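Long-range contacts in natterin-like protein (Lethenteron camtschaticum, PDB 6IUL), which is a cytotoxic pore-forming immune protein of the lamprey that probably recognises glycans through its lectin module before inserting into membranes: residues 34-39 against 62-67; 87-92 against 133-138; 192-197 against 302-307; 265-270 against 308-313. All coordinates share one frame; numbering follows the deposited sequence.

Contact 1: residues 34-39 against 62-67; sequences SVSVGG and SSAKEF
Strands 34-37 and 65-67 run antiparallel, their axes 4.7 Å apart at closest approach, at an angle of 155°. V35 and K65 form a hydrogen-bonded pair, in which V35 N donates a hydrogen bond to K65 O at 2.9 Å and K65 N donates one to V35 O. The next pair, S34 with E66, is non-hydrogen-bonded, and there S34 CB and E66 CB meet at 3.8 Å. E66 OE2 makes a weak, long ion pair with K32 NZ.

On the same face, the methyl of A64 lies between two serine hydroxyls. A64 CB is 3.6 Å from S36 OG and 3.7 Å from S34 OG. S36 OG itself is hydrogen-bonded to the backbone N of D61. Beyond A64 the backbone pairing gives way to a side chain. S63 OG accepts the N-H of V37 N at 3.2 Å, with an angle of 154° at the hydrogen. The chi1 of S63, 84°, swings the hydroxyl toward the strand. A second bond ties this hydroxyl to D61 OD1. A water bridges the two segments, donating to V35 O at 2.7 Å and to S63 O.

V35 points to the other face of the sheet and packs on F102 and A104 of strand 101-105. Within the chain, strand 65-68 is an outermost strand of a four-stranded antiparallel sheet with order 3-2-1-4. This is a Greek-key arrangement, as expected in the beta-prism of jacalin-like lectins.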
loop_
_atom_site.group_PDB
_atom_site.type_symbol
_atom_site.label_atom_id
_atom_site.label_comp_id
_atom_site.label_asym_id
_atom_site.label_seq_id
_atom_site.Cartn_x
_atom_site.Cartn_y
_atom_site.Cartn_z
ATOM N N SER A 34 -15.743 30.148 -10.847
ATOM C CA SER A 34 -16.256 30.742 -12.054
ATOM C C SER A 34 -16.346 32.267 -11.888
ATOM O O SER A 34 -16.803 32.754 -10.872
ATOM C CB SER A 34 -17.623 30.135 -12.384
ATOM O OG SER A 34 -18.152 30.751 -13.523
ATOM N N VAL A 35 -15.918 33.007 -12.916
ATOM C CA VAL A 35 -15.756 34.434 -12.843
ATOM C C VAL A 35 -16.441 35.123 -14.024
ATOM O O VAL A 35 -16.287 34.733 -15.201
ATOM C CB VAL A 35 -14.266 34.840 -12.837
ATOM C CG1 VAL A 35 -14.098 36.353 -12.726
ATOM C CG2 VAL A 35 -13.527 34.197 -11.671
ATOM N N SER A 36 -17.213 36.146 -13.695
ATOM C CA SER A 36 -17.816 37.020 -14.663
ATOM C C SER A 36 -17.069 38.351 -14.656
ATOM O O SER A 36 -16.726 38.884 -13.593
ATOM C CB SER A 36 -19.312 37.262 -14.364
ATOM O OG SER A 36 -20.074 36.076 -14.604
ATOM N N VAL A 37 -16.802 38.869 -15.853
ATOM C CA VAL A 37 -16.076 40.124 -16.026
ATOM C C VAL A 37 -16.934 41.142 -16.806
ATOM O O VAL A 37 -17.682 40.792 -17.679
ATOM C CB VAL A 37 -14.750 39.904 -16.730
ATOM C CG1 VAL A 37 -13.878 38.965 -15.916
ATOM C CG2 VAL A 37 -14.925 39.352 -18.144
ATOM N N GLY A 38 -16.869 42.386 -16.411
ATOM C CA GLY A 38 -17.454 43.447 -17.206
ATOM C C GLY A 38 -16.355 44.322 -17.836
ATOM O O GLY A 38 -15.170 43.959 -17.856
ATOM N N GLY A 39 -16.758 45.491 -18.330
ATOM C CA GLY A 39 -15.845 46.379 -18.941
ATOM C C GLY A 39 -14.749 46.909 -18.060
ATOM O O GLY A 39 -13.601 46.968 -18.472
ATOM N N SER A 62 -23.499 35.777 -18.789
ATOM C CA SER A 62 -23.102 34.887 -19.851
ATOM C C SER A 62 -21.591 34.972 -20.170
ATOM O O SER A 62 -21.048 34.088 -20.810
ATOM C CB SER A 62 -23.939 35.169 -21.105
ATOM O OG SER A 62 -23.567 36.449 -21.660
ATOM N N SER A 63 -20.886 35.989 -19.684
ATOM C CA SER A 63 -19.443 36.018 -19.854
ATOM C C SER A 63 -18.677 35.074 -18.954
ATOM O O SER A 63 -17.451 35.120 -18.954
ATOM C CB SER A 63 -18.901 37.432 -19.596
ATOM O OG SER A 63 -18.681 37.711 -18.191
ATOM N N ALA A 64 -19.338 34.235 -18.164
ATOM C CA ALA A 64 -18.636 33.522 -17.080
ATOM C C ALA A 64 -17.674 32.443 -17.622
ATOM O O ALA A 64 -18.059 31.691 -18.498
ATOM C CB ALA A 64 -19.636 32.887 -16.122
ATOM N N LYS A 65 -16.451 32.384 -17.066
ATOM C CA LYS A 65 -15.489 31.333 -17.380
ATOM C C LYS A 65 -15.116 30.642 -16.103
ATOM O O LYS A 65 -14.969 31.279 -15.037
ATOM C CB LYS A 65 -14.233 31.907 -18.038
ATOM C CG LYS A 65 -14.434 32.463 -19.451
ATOM C CD LYS A 65 -15.425 31.628 -20.280
ATOM C CE LYS A 65 -15.609 32.156 -21.698
ATOM N NZ LYS A 65 -14.951 31.191 -22.609
ATOM N N GLU A 66 -14.922 29.333 -16.186
ATOM C CA GLU A 66 -14.707 28.546 -15.005
ATOM C C GLU A 66 -13.426 27.727 -15.074
ATOM O O GLU A 66 -12.875 27.543 -16.142
ATOM C CB GLU A 66 -15.911 27.643 -14.736
ATOM C CG GLU A 66 -16.312 26.726 -15.846
ATOM C CD GLU A 66 -17.500 25.829 -15.454
ATOM O OE1 GLU A 66 -18.510 26.369 -14.953
ATOM O OE2 GLU A 66 -17.429 24.593 -15.673
ATOM N N PHE A 67 -12.994 27.237 -13.911
ATOM C CA PHE A 67 -11.842 26.409 -13.760
ATOM C C PHE A 67 -12.122 25.419 -12.644
ATOM O O PHE A 67 -12.506 25.823 -11.520
ATOM C CB PHE A 67 -10.607 27.244 -13.377
ATOM C CG PHE A 67 -9.324 26.430 -13.321
ATOM C CD1 PHE A 67 -8.977 25.742 -12.166
ATOM C CD2 PHE A 67 -8.507 26.306 -14.450
ATOM C CE1 PHE A 67 -7.811 24.981 -12.102
ATOM C CE2 PHE A 67 -7.343 25.545 -14.404
ATOM C CZ PHE A 67 -6.984 24.889 -13.228
HETATM O O HOH W 1 -15.366 35.843 -17.539
#

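Contact 2: residues 87-92 against 133-138; sequences TRLGAI and SDIDSM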
loop_
_atom_site.group_PDB
_atom_site.type_symbol
_atom_site.label_atom_id
_atom_site.label_comp_id
_atom_site.label_asym_id
_atom_site.label_seq_id
_atom_site.Cartn_x
_atom_site.Cartn_y
_atom_site.Cartn_z
ATOM N N THR A 87 -10.923 51.217 -7.852
ATOM C CA THR A 87 -12.229 51.137 -7.143
ATOM C C THR A 87 -12.865 49.739 -7.164
ATOM O O THR A 87 -13.840 49.473 -6.463
ATOM C CB THR A 87 -13.219 52.112 -7.837
ATOM O OG1 THR A 87 -13.276 51.856 -9.257
ATOM C CG2 THR A 87 -12.738 53.560 -7.661
ATOM N N ARG A 88 -12.331 48.844 -7.996
ATOM C CA ARG A 88 -12.822 47.449 -8.056
ATOM C C ARG A 88 -11.689 46.488 -8.301
ATOM O O ARG A 88 -10.591 46.876 -8.717
ATOM C CB ARG A 88 -13.906 47.335 -9.177
ATOM C CG ARG A 88 -15.240 47.810 -8.577
ATOM C CD ARG A 88 -16.273 48.127 -9.565
ATOM N NE ARG A 88 -17.520 48.463 -8.924
ATOM C CZ ARG A 88 -17.808 49.653 -8.395
ATOM N NH1 ARG A 88 -16.913 50.601 -8.326
ATOM N NH2 ARG A 88 -19.001 49.879 -7.877
ATOM N N LEU A 89 -11.965 45.208 -8.079
ATOM C CA LEU A 89 -11.066 44.157 -8.530
ATOM C C LEU A 89 -11.097 44.177 -10.051
ATOM O O LEU A 89 -12.168 44.267 -10.642
ATOM C CB LEU A 89 -11.511 42.782 -7.987
ATOM C CG LEU A 89 -10.686 41.587 -8.441
ATOM C CD1 LEU A 89 -9.239 41.665 -7.906
ATOM C CD2 LEU A 89 -11.331 40.287 -7.977
ATOM N N GLY A 90 -9.935 44.060 -10.672
ATOM C CA GLY A 90 -9.839 44.192 -12.130
ATOM C C GLY A 90 -9.539 42.878 -12.843
ATOM O O GLY A 90 -9.899 42.682 -13.995
ATOM N N ALA A 91 -8.806 41.996 -12.174
ATOM C CA ALA A 91 -8.406 40.754 -12.778
ATOM C C ALA A 91 -7.900 39.755 -11.753
ATOM O O ALA A 91 -7.389 40.129 -10.715
ATOM C CB ALA A 91 -7.308 41.026 -13.807
ATOM N N ILE A 92 -8.015 38.478 -12.111
ATOM C CA ILE A 92 -7.475 37.365 -11.361
ATOM C C ILE A 92 -6.696 36.466 -12.331
ATOM O O ILE A 92 -7.184 36.095 -13.390
ATOM C CB ILE A 92 -8.614 36.506 -10.797
ATOM C CG1 ILE A 92 -9.477 37.323 -9.845
ATOM C CG2 ILE A 92 -8.067 35.256 -10.100
ATOM C CD1 ILE A 92 -10.834 36.704 -9.576
ATOM N N SER A 133 -22.856 45.360 -6.562
ATOM C CA SER A 133 -23.219 44.991 -7.924
ATOM C C SER A 133 -22.050 44.210 -8.532
ATOM O O SER A 133 -22.267 43.233 -9.247
ATOM C CB SER A 133 -23.507 46.225 -8.774
ATOM O OG SER A 133 -24.745 46.771 -8.375
ATOM N N ASP A 134 -20.828 44.634 -8.188
ATOM C CA ASP A 134 -19.617 44.021 -8.666
ATOM C C ASP A 134 -18.773 43.452 -7.505
ATOM O O ASP A 134 -19.192 43.505 -6.336
ATOM C CB ASP A 134 -18.774 45.048 -9.421
ATOM C CG ASP A 134 -19.533 45.804 -10.483
ATOM O OD1 ASP A 134 -20.495 45.262 -11.063
ATOM O OD2 ASP A 134 -19.123 46.970 -10.706
ATOM N N ILE A 135 -17.574 42.938 -7.835
ATOM C CA ILE A 135 -16.594 42.636 -6.817
ATOM C C ILE A 135 -15.694 43.850 -6.562
ATOM O O ILE A 135 -14.741 44.138 -7.298
ATOM C CB ILE A 135 -15.750 41.414 -7.205
ATOM C CG1 ILE A 135 -16.639 40.195 -7.533
ATOM C CG2 ILE A 135 -14.748 41.110 -6.116
ATOM C CD1 ILE A 135 -17.507 39.732 -6.394
ATOM N N ASP A 136 -16.014 44.589 -5.510
ATOM C CA ASP A 136 -15.215 45.750 -5.117
ATOM C C ASP A 136 -13.797 45.383 -4.695
ATOM O O ASP A 136 -12.841 46.065 -5.028
ATOM C CB ASP A 136 -15.914 46.466 -3.964
ATOM C CG ASP A 136 -17.237 47.094 -4.379
ATOM O OD1 ASP A 136 -18.262 46.361 -4.314
ATOM O OD2 ASP A 136 -17.217 48.315 -4.736
ATOM N N SER A 137 -13.681 44.296 -3.943
ATOM C CA SER A 137 -12.392 43.770 -3.568
ATOM C C SER A 137 -12.488 42.295 -3.244
ATOM O O SER A 137 -13.526 41.785 -2.840
ATOM C CB SER A 137 -11.818 44.591 -2.398
ATOM O OG SER A 137 -12.658 44.461 -1.289
ATOM N N MET A 138 -11.402 41.577 -3.446
ATOM C CA MET A 138 -11.384 40.158 -3.060
ATOM C C MET A 138 -9.976 39.651 -2.884
ATOM O O MET A 138 -9.022 40.180 -3.506
ATOM C CB MET A 138 -12.078 39.297 -4.093
ATOM C CG MET A 138 -12.605 37.981 -3.550
ATOM S SD MET A 138 -13.282 36.889 -4.808
ATOM C CE MET A 138 -14.895 37.538 -5.081
HETATM O O HOH W 2 -19.865 47.073 -6.261
#
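D134 OD2 receives R88 NE at 2.8 Å in a salt bridge and also takes a weak hydrogen bond from Q41 NE2. The N-H of R88 points poorly at the oxygen, with an angle of only 120°, and the guanidinium and carboxylate planes are turned 72° apart. Charge therefore probably counts for more than direction here. R88 is extended from CG to NE, which carries its head group across to D134. D136 approaches differently. D136 OD2 lies over the centre of one guanidinium face, in a long salt bridge 3.9 Å from R88 NH2, and no N-H points at it. A water donates to D136 OD1 at 2.6 Å and accepts the backbone N-H of D134; its bond from R88 NH2 is weak.

Beside this network the backbones meet directly. L89 N donates to I135 O at 3.1 Å. The L89 side chain lies alongside I135, with L89 CD2 4.0 Å from I135 CG2. L89 CD2 also reaches M138 CB at 4.1 Å. V42 packs against both L89 and I135.

One arginine thus faces two largely buried acids in the lectin module, an arrangement that would be expected to favour the ionised form of both carboxylates.

Contact 3: residues 192-197 against 302-307; sequences KKIIKK and LTYTKM
Y304 reaches across to strand 192-197 and lays one ring face against I194. Y304 CB starts the contact, 3.9 Å from I194 CD1. CG of Y304 sits beside the backbone N (chi1 -72°), which turns the ring over the isoleucine. Y304 CD1 then meets I194 CB at 3.8 Å. The methyl CG2 of I194 stands over the ring centre in a CH-pi contact, 3.8 Å from the centroid of the Y304 ring and only 3° off the ring normal. At the ring edge, Y304 CE1 is 4.0 Å from I195 O, which lies near the ring plane. The tip, Y304 OH, is hydrogen-bonded at 2.7 Å to a water that also accepts the N-H of I195. The water thus links the phenol to the backbone where the strands have spread apart.

Direct pairing remains at K197 and L302, a hydrogen-bonded antiparallel pair. K197 N donates to L302 O at 3.0 Å, and L302 N donates to K197 O. L302 CD2 rests 3.6 Å from I195 O.

Around this contact, strand 184-200 is also paired with strand 241-256. Strand 290-313 is paired with strand 260-285, whose R270 touches both L302 and Y304. E169 of strand 166-178 also packs against Y304.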
loop_
_atom_site.group_PDB
_atom_site.type_symbol
_atom_site.label_atom_id
_atom_site.label_comp_id
_atom_site.label_asym_id
_atom_site.label_seq_id
_atom_site.Cartn_x
_atom_site.Cartn_y
_atom_site.Cartn_z
ATOM N N LYS A 192 0.646 -20.175 8.177
ATOM C CA LYS A 192 -0.306 -19.561 7.235
ATOM C C LYS A 192 -0.041 -18.087 6.991
ATOM O O LYS A 192 0.063 -17.269 7.933
ATOM C CB LYS A 192 -1.736 -19.654 7.785
ATOM C CG LYS A 192 -2.759 -19.140 6.772
ATOM C CD LYS A 192 -4.164 -19.233 7.257
ATOM C CE LYS A 192 -5.144 -18.528 6.339
ATOM N NZ LYS A 192 -5.127 -19.025 4.959
ATOM N N LYS A 193 0.073 -17.761 5.723
ATOM C CA LYS A 193 0.112 -16.377 5.279
ATOM C C LYS A 193 -1.220 -15.688 5.553
ATOM O O LYS A 193 -2.276 -16.230 5.170
ATOM C CB LYS A 193 0.375 -16.328 3.766
ATOM C CG LYS A 193 0.247 -14.916 3.221
ATOM C CD LYS A 193 0.457 -14.846 1.728
ATOM C CE LYS A 193 0.415 -13.398 1.234
ATOM N NZ LYS A 193 0.744 -13.335 -0.196
ATOM N N ILE A 194 -1.176 -14.524 6.208
ATOM C CA ILE A 194 -2.372 -13.696 6.382
ATOM C C ILE A 194 -2.094 -12.271 5.932
ATOM O O ILE A 194 -0.950 -11.805 5.955
ATOM C CB ILE A 194 -2.883 -13.653 7.845
ATOM C CG1 ILE A 194 -1.843 -13.082 8.778
ATOM C CG2 ILE A 194 -3.283 -15.047 8.315
ATOM C CD1 ILE A 194 -2.315 -12.805 10.182
ATOM N N ILE A 195 -3.149 -11.579 5.542
ATOM C CA ILE A 195 -3.065 -10.148 5.176
ATOM C C ILE A 195 -4.059 -9.341 6.033
ATOM O O ILE A 195 -5.268 -9.373 5.777
ATOM C CB ILE A 195 -3.397 -9.951 3.689
ATOM C CG1 ILE A 195 -2.533 -10.906 2.842
ATOM C CG2 ILE A 195 -3.216 -8.482 3.264
ATOM C CD1 ILE A 195 -2.599 -10.713 1.344
ATOM N N LYS A 196 -3.559 -8.644 7.047
ATOM C CA LYS A 196 -4.381 -7.724 7.858
ATOM C C LYS A 196 -4.639 -6.423 7.084
ATOM O O LYS A 196 -3.794 -5.998 6.307
ATOM C CB LYS A 196 -3.702 -7.408 9.176
ATOM C CG LYS A 196 -3.626 -8.568 10.162
ATOM C CD LYS A 196 -2.822 -8.170 11.420
ATOM C CE LYS A 196 -3.201 -9.009 12.620
ATOM N NZ LYS A 196 -2.291 -8.893 13.803
ATOM N N LYS A 197 -5.810 -5.818 7.264
ATOM C CA LYS A 197 -6.154 -4.585 6.554
ATOM C C LYS A 197 -6.762 -3.553 7.473
ATOM O O LYS A 197 -7.518 -3.906 8.386
ATOM C CB LYS A 197 -7.100 -4.878 5.396
ATOM C CG LYS A 197 -6.457 -5.650 4.262
ATOM C CD LYS A 197 -7.259 -5.628 2.961
ATOM C CE LYS A 197 -6.291 -5.904 1.803
ATOM N NZ LYS A 197 -6.918 -5.973 0.463
ATOM N N LEU A 302 -9.680 -5.818 8.523
ATOM C CA LEU A 302 -9.617 -7.255 8.526
ATOM C C LEU A 302 -8.519 -7.646 9.502
ATOM O O LEU A 302 -7.393 -7.132 9.429
ATOM C CB LEU A 302 -9.299 -7.786 7.136
ATOM C CG LEU A 302 -9.151 -9.327 7.033
ATOM C CD1 LEU A 302 -10.446 -10.005 7.456
ATOM C CD2 LEU A 302 -8.838 -9.766 5.607
ATOM N N THR A 303 -8.850 -8.502 10.457
ATOM C CA THR A 303 -7.864 -8.952 11.419
ATOM C C THR A 303 -7.983 -10.464 11.643
ATOM O O THR A 303 -8.971 -11.099 11.218
ATOM C CB THR A 303 -7.999 -8.202 12.745
ATOM O OG1 THR A 303 -6.820 -8.419 13.531
ATOM C CG2 THR A 303 -9.223 -8.650 13.540
ATOM N N TYR A 304 -6.965 -11.025 12.280
ATOM C CA TYR A 304 -6.906 -12.450 12.565
ATOM C C TYR A 304 -6.498 -12.658 14.011
ATOM O O TYR A 304 -5.764 -11.848 14.571
ATOM C CB TYR A 304 -5.923 -13.184 11.661
ATOM C CG TYR A 304 -6.340 -13.343 10.230
ATOM C CD1 TYR A 304 -6.113 -12.325 9.288
ATOM C CD2 TYR A 304 -6.923 -14.526 9.784
ATOM C CE1 TYR A 304 -6.472 -12.477 7.960
ATOM C CE2 TYR A 304 -7.290 -14.694 8.450
ATOM C CZ TYR A 304 -7.069 -13.656 7.549
ATOM O OH TYR A 304 -7.454 -13.835 6.234
ATOM N N THR A 305 -6.978 -13.759 14.606
ATOM C CA THR A 305 -6.488 -14.187 15.919
ATOM C C THR A 305 -5.170 -14.941 15.745
ATOM O O THR A 305 -4.681 -15.148 14.634
ATOM C CB THR A 305 -7.487 -15.157 16.597
ATOM O OG1 THR A 305 -7.606 -16.336 15.805
ATOM C CG2 THR A 305 -8.856 -14.539 16.663
ATOM N N LYS A 306 -4.616 -15.384 16.852
ATOM C CA LYS A 306 -3.478 -16.336 16.840
ATOM C C LYS A 306 -3.959 -17.699 16.354
ATOM O O LYS A 306 -5.136 -18.042 16.515
ATOM C CB LYS A 306 -2.830 -16.470 18.240
ATOM C CG LYS A 306 -1.892 -15.303 18.653
ATOM C CD LYS A 306 -1.303 -14.634 17.402
ATOM C CE LYS A 306 -0.293 -13.520 17.615
ATOM N NZ LYS A 306 1.040 -14.048 17.982
ATOM N N MET A 307 -3.073 -18.463 15.720
ATOM C CA MET A 307 -3.332 -19.828 15.384
ATOM C C MET A 307 -3.529 -20.662 16.638
ATOM O O MET A 307 -2.783 -20.529 17.567
ATOM C CB MET A 307 -2.183 -20.445 14.590
ATOM C CG MET A 307 -2.140 -19.998 13.164
ATOM S SD MET A 307 -0.891 -20.889 12.254
ATOM C CE MET A 307 -1.088 -20.000 10.767
HETATM O O HOH W 3 -5.427 -12.846 4.785
#

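Contact 4: residues 265-270 against 308-313; sequences VANIGR and TAVATE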
loop_
_atom_site.group_PDB
_atom_site.type_symbol
_atom_site.label_atom_id
_atom_site.label_comp_id
_atom_site.label_asym_id
_atom_site.label_seq_id
_atom_site.Cartn_x
_atom_site.Cartn_y
_atom_site.Cartn_z
ATOM N N VAL A 265 -5.819 -30.715 14.394
ATOM C CA VAL A 265 -6.284 -29.729 13.393
ATOM C C VAL A 265 -5.882 -28.341 13.847
ATOM O O VAL A 265 -6.195 -27.928 14.957
ATOM C CB VAL A 265 -7.790 -29.776 13.213
ATOM C CG1 VAL A 265 -8.223 -28.749 12.194
ATOM C CG2 VAL A 265 -8.231 -31.176 12.776
ATOM N N ALA A 266 -5.156 -27.644 12.978
ATOM C CA ALA A 266 -4.807 -26.253 13.202
ATOM C C ALA A 266 -5.800 -25.310 12.530
ATOM O O ALA A 266 -6.136 -25.483 11.344
ATOM C CB ALA A 266 -3.381 -25.955 12.713
ATOM N N ASN A 267 -6.190 -24.306 13.309
ATOM C CA ASN A 267 -7.205 -23.304 12.937
ATOM C C ASN A 267 -6.714 -21.856 13.181
ATOM O O ASN A 267 -5.746 -21.609 13.917
ATOM C CB ASN A 267 -8.490 -23.489 13.742
ATOM C CG ASN A 267 -9.102 -24.849 13.551
ATOM O OD1 ASN A 267 -9.507 -25.215 12.432
ATOM N ND2 ASN A 267 -9.160 -25.640 14.647
ATOM N N ILE A 268 -7.412 -20.914 12.549
ATOM C CA ILE A 268 -7.228 -19.485 12.817
ATOM C C ILE A 268 -8.534 -18.762 12.669
ATOM O O ILE A 268 -9.405 -19.159 11.892
ATOM C CB ILE A 268 -6.156 -18.863 11.923
ATOM C CG1 ILE A 268 -5.633 -17.582 12.558
ATOM C CG2 ILE A 268 -6.720 -18.682 10.543
ATOM C CD1 ILE A 268 -4.493 -16.906 11.822
ATOM N N GLY A 269 -8.717 -17.727 13.479
ATOM C CA GLY A 269 -9.963 -16.942 13.387
ATOM C C GLY A 269 -9.793 -15.665 12.564
ATOM O O GLY A 269 -8.790 -14.975 12.695
ATOM N N ARG A 270 -10.787 -15.350 11.763
ATOM C CA ARG A 270 -10.787 -14.182 10.886
ATOM C C ARG A 270 -11.991 -13.303 11.209
ATOM O O ARG A 270 -13.123 -13.789 11.281
ATOM C CB ARG A 270 -10.912 -14.665 9.453
ATOM C CG ARG A 270 -10.976 -13.605 8.392
ATOM C CD ARG A 270 -11.245 -14.260 7.045
ATOM N NE ARG A 270 -11.071 -13.312 5.931
ATOM C CZ ARG A 270 -11.998 -12.448 5.492
ATOM N NH1 ARG A 270 -13.197 -12.372 6.077
ATOM N NH2 ARG A 270 -11.720 -11.666 4.449
ATOM N N THR A 308 -4.510 -21.558 16.593
ATOM C CA THR A 308 -4.726 -22.537 17.675
ATOM C C THR A 308 -4.868 -23.936 17.077
ATOM O O THR A 308 -4.870 -24.109 15.857
ATOM C CB THR A 308 -6.015 -22.181 18.444
ATOM O OG1 THR A 308 -7.117 -22.186 17.512
ATOM C CG2 THR A 308 -5.880 -20.761 19.116
ATOM N N ALA A 309 -4.995 -24.937 17.934
ATOM C CA ALA A 309 -5.160 -26.296 17.457
ATOM C C ALA A 309 -6.054 -27.131 18.375
ATOM O O ALA A 309 -6.140 -26.900 19.574
ATOM C CB ALA A 309 -3.796 -26.941 17.296
ATOM N N VAL A 310 -6.765 -28.065 17.765
ATOM C CA VAL A 310 -7.538 -29.059 18.504
ATOM C C VAL A 310 -6.896 -30.456 18.282
ATOM O O VAL A 310 -6.695 -30.884 17.126
ATOM C CB VAL A 310 -8.992 -29.070 18.035
ATOM C CG1 VAL A 310 -9.754 -30.167 18.769
ATOM C CG2 VAL A 310 -9.658 -27.712 18.286
ATOM N N ALA A 311 -6.565 -31.122 19.391
ATOM C CA ALA A 311 -6.075 -32.517 19.369
ATOM C C ALA A 311 -7.120 -33.495 19.876
ATOM O O ALA A 311 -7.561 -33.387 21.002
ATOM C CB ALA A 311 -4.820 -32.644 20.182
ATOM N N THR A 312 -7.522 -34.425 19.021
ATOM C CA THR A 312 -8.583 -35.364 19.355
ATOM C C THR A 312 -8.024 -36.796 19.415
ATOM O O THR A 312 -7.405 -37.252 18.457
ATOM C CB THR A 312 -9.731 -35.295 18.308
ATOM O OG1 THR A 312 -10.189 -33.939 18.160
ATOM C CG2 THR A 312 -10.929 -36.226 18.715
ATOM N N GLU A 313 -8.299 -37.495 20.512
ATOM C CA GLU A 313 -7.957 -38.925 20.680
ATOM C C GLU A 313 -9.018 -39.897 20.101
ATOM O O GLU A 313 -10.198 -39.711 20.270
ATOM C CB GLU A 313 -7.766 -39.256 22.152
ATOM C CG GLU A 313 -6.386 -39.806 22.501
ATOM C CD GLU A 313 -6.286 -40.348 23.931
ATOM O OE1 GLU A 313 -6.737 -41.493 24.149
ATOM O OE2 GLU A 313 -5.719 -39.652 24.834
HETATM O O HOH W 4 -8.552 -24.487 17.204
HETATM O O HOH W 5 -7.400 -19.755 16.174
#
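T308 and N267 bury the most surface here and face each other as a hydrogen-bonded antiparallel pair. N267 N donates to T308 O at 2.9 Å, nearly straight at 176°. T308 N returns the bond to N267 O at the same length. Their side chains share one face of the sheet but do not bond directly. A water joins them instead. It accepts a hydrogen bond from N267 ND2 at 2.9 Å and is hydrogen-bonded to T308 OG1 at 2.7 Å. A second water is hydrogen-bonded to T308 OG1 at 2.8 Å and bonds weakly to N267 O. T308 OG1 sits between its backbone N and carbonyl carbon (chi1 59°) and is bonded to both waters. E170 of strand 166-178 lies against N267 and V265.

The two strands are the arms of a long beta hairpin, 260-285 and 290-313, in the part of the chain related to the aerolysin and epsilon-toxin family. Elongated beta-sheet modules of this kind are characteristic of these pore-forming toxins.

V310 is the third large contributor. It pairs with V265 in a second hydrogen-bonded pair, V265 N to V310 O and V310 N to V265 O. V310 CG2 comes 4.2 Å from N267 ND2, so the amide lies next to a valine methyl on the same face. Between the two pairs, A266 and A309 form a non-hydrogen-bonded pair with their methyls on the other face. There A309 CB lies 3.5 Å from V265 O, and A266 packs on F188 and S190 of strand 184-200.

In the fold
From the N terminus, contact 1 closes first, bringing strand 65-68 back beside strand 30-37. Contact 2 opens later and joins strand 89-96 to the start of strand 135-155. These two lie in series within the lectin module, their centres 12 Å apart, and meet where V35 packs on I92. Contacts 3 and 4 lie on the opposite side of the chain's centre, contact 3 about 56 Å from contact 1 between centres. They cross along the chain, because 265-270 falls between the segments of contact 3 and 308-313 lies beyond them. Both use strand 290-313, which contact 3 ties to strand 184-200 and contact 4 to strand 260-285. They touch where T305 meets G269.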